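Local coordinates for hemin degrading factor (PDB 4MF9), which binds heme, is thought to pass it on within the Pseudomonas aeruginosa cell, and has been identified as a heme-degrading enzyme, at residues 53-56 with 57-61. Residues are numbered along the deposited sequence; the frame is centred on the assembly and turned at random.
Sequences SRVG and IDAVR
Arg-54 reaches along the chain to Asp-58 in a side-on salt bridge that straddles the type II beta turn (residues 54-57) linking helix 47-52 to the edge strand 59-62 of an antiparallel sheet. Its CB lies 3.7 Å from the CB of Ala-59 and also near OD1 of Asp-58. CG and CD then run past that same OD1. A bend at chi3 (65°) turns the guanidinium so that its edge meets the carboxylate, the two planes 31° apart. NE gives OD1 a nearly straight bond of 2.9 Å on its syn side, while NH2 reaches OD2 at 2.6 Å from above the carboxylate plane. NH2 also pairs with Glu-132 of strand 124-133, tying the turn to the neighbouring strand. At the backbone, the carbonyl O of Arg-54 accepts three N-H groups: that of Ile-57 (2.9 Å), which closes the turn, and those of Asp-58 and Ala-59. The turn passes through Gly-56 with a positive phi of 88°. A single beta bridge joins Val-55 to Ala-59, made by the bond from Ala-59 N to Arg-54 O and by Gly-56 N donating to the O of Ala-59 at 3.2 Å; CA of Val-55 adds a C-H...O contact with that same oxygen at 3.3 Å.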
ATOM      1  N   SER A  53      12.304  10.310 -17.024  1.00 20.95           N
ATOM      2  CA  SER A  53      12.348  11.123 -18.246  1.00 25.47           C
ATOM      3  C   SER A  53      12.076  12.598 -17.933  1.00 19.22           C
ATOM      4  O   SER A  53      12.288  13.470 -18.781  1.00 20.93           O
ATOM      5  CB  SER A  53      11.347  10.613 -19.284  1.00 21.57           C
ATOM      6  OG  SER A  53      10.058  11.125 -19.029  1.00 19.79           O
ATOM      7  N   ARG A  54      11.555  12.869 -16.742  1.00 16.85           N
ATOM      8  CA  ARG A  54      11.291  14.193 -16.224  1.00 14.15           C
ATOM      9  C   ARG A  54      12.496  14.943 -15.633  1.00 18.24           C
ATOM     10  O   ARG A  54      12.424  16.102 -15.393  1.00 16.65           O
ATOM     11  CB  ARG A  54      10.162  14.146 -15.169  1.00 14.27           C
ATOM     12  CG  ARG A  54       8.833  13.614 -15.678  1.00 20.20           C
ATOM     13  CD  ARG A  54       7.731  13.582 -14.648  1.00 17.73           C
ATOM     14  NE  ARG A  54       7.346  14.895 -14.209  1.00 18.63           N
ATOM     15  CZ  ARG A  54       6.154  15.175 -13.721  1.00 23.74           C
ATOM     16  NH1 ARG A  54       5.281  14.206 -13.582  1.00 20.94           N
ATOM     17  NH2 ARG A  54       5.824  16.386 -13.400  1.00 20.18           N
ATOM     18  N   VAL A  55      13.564  14.233 -15.353  1.00 14.93           N
ATOM     19  CA  VAL A  55      14.695  14.838 -14.654  1.00 16.62           C
ATOM     20  C   VAL A  55      15.336  15.927 -15.512  1.00 17.13           C
ATOM     21  O   VAL A  55      15.569  15.732 -16.705  1.00 19.56           O
ATOM     22  CB  VAL A  55      15.736  13.793 -14.245  1.00 20.01           C
ATOM     23  CG1 VAL A  55      16.941  14.458 -13.604  1.00 23.00           C
ATOM     24  CG2 VAL A  55      15.114  12.794 -13.280  1.00 19.78           C
ATOM     25  N   GLY A  56      15.592  17.082 -14.907  1.00 13.73           N
ATOM     26  CA  GLY A  56      16.119  18.218 -15.646  1.00 20.57           C
ATOM     27  C   GLY A  56      15.004  19.054 -16.237  1.00 20.95           C
ATOM     28  O   GLY A  56      15.246  20.145 -16.743  1.00 20.34           O
ATOM     29  N   ILE A  57      13.780  18.561 -16.175  1.00 16.32           N
ATOM     30  CA  ILE A  57      12.637  19.333 -16.550  1.00 17.76           C
ATOM     31  C   ILE A  57      11.830  19.834 -15.361  1.00 22.37           C
ATOM     32  O   ILE A  57      11.845  21.009 -15.076  1.00 19.96           O
ATOM     33  CB  ILE A  57      11.770  18.571 -17.534  1.00 19.00           C
ATOM     34  CG1 ILE A  57      12.537  18.291 -18.788  1.00 20.84           C
ATOM     35  CG2 ILE A  57      10.492  19.300 -17.887  1.00 20.92           C
ATOM     36  CD1 ILE A  57      11.911  17.253 -19.641  1.00 23.34           C
ATOM     37  N   ASP A  58      11.179  18.920 -14.645  1.00 16.49           N
ATOM     38  CA  ASP A  58      10.547  19.267 -13.373  1.00 17.45           C
ATOM     39  C   ASP A  58      10.762  18.230 -12.253  1.00 16.06           C
ATOM     40  O   ASP A  58      10.087  18.284 -11.226  1.00 18.81           O
ATOM     41  CB  ASP A  58       9.054  19.558 -13.547  1.00 15.86           C
ATOM     42  CG  ASP A  58       8.276  18.371 -14.080  1.00 19.21           C
ATOM     43  OD1 ASP A  58       8.877  17.300 -14.310  1.00 20.48           O
ATOM     44  OD2 ASP A  58       7.042  18.508 -14.265  1.00 17.82           O
ATOM     45  N   ALA A  59      11.693  17.301 -12.461  1.00 11.48           N
ATOM     46  CA  ALA A  59      12.073  16.322 -11.437  1.00 15.23           C
ATOM     47  C   ALA A  59      13.563  16.362 -11.116  1.00 15.82           C
ATOM     48  O   ALA A  59      14.383  16.678 -11.979  1.00 20.07           O
ATOM     49  CB  ALA A  59      11.676  14.914 -11.868  1.00 11.80           C
ATOM     50  N   VAL A  60      13.904  16.035  -9.871  1.00 13.56           N
ATOM     51  CA  VAL A  60      15.292  15.878  -9.432  1.00 14.83           C
ATOM     52  C   VAL A  60      15.450  14.467  -8.860  1.00 19.01           C
ATOM     53  O   VAL A  60      14.605  14.004  -8.076  1.00 14.49           O
ATOM     54  CB  VAL A  60      15.680  16.926  -8.351  1.00 15.35           C
ATOM     55  CG1 VAL A  60      17.080  16.650  -7.797  1.00 16.07           C
ATOM     56  CG2 VAL A  60      15.586  18.354  -8.894  1.00 15.62           C
ATOM     57  N   ARG A  61      16.497  13.756  -9.251  1.00 15.84           N
ATOM     58  CA  ARG A  61      16.754  12.446  -8.721  1.00 18.86           C
ATOM     59  C   ARG A  61      17.415  12.595  -7.381  1.00 19.13           C
ATOM     60  O   ARG A  61      18.289  13.385  -7.263  1.00 16.68           O
ATOM     61  CB  ARG A  61      17.525  11.559  -9.668  1.00 24.47           C
ATOM     62  CG  ARG A  61      18.282  10.427  -9.022  1.00 22.61           C
ATOM     63  CD  ARG A  61      17.561   9.102  -9.115  1.00 25.32           C
ATOM     64  NE  ARG A  61      17.750   8.528 -10.414  1.00 36.30           N
ATOM     65  CZ  ARG A  61      18.058   7.275 -10.730  1.00 30.57           C
ATOM     66  NH1 ARG A  61      18.307   6.344  -9.851  1.00 31.69           N
ATOM     67  NH2 ARG A  61      18.188   6.995 -11.988  1.00 35.33           N
TER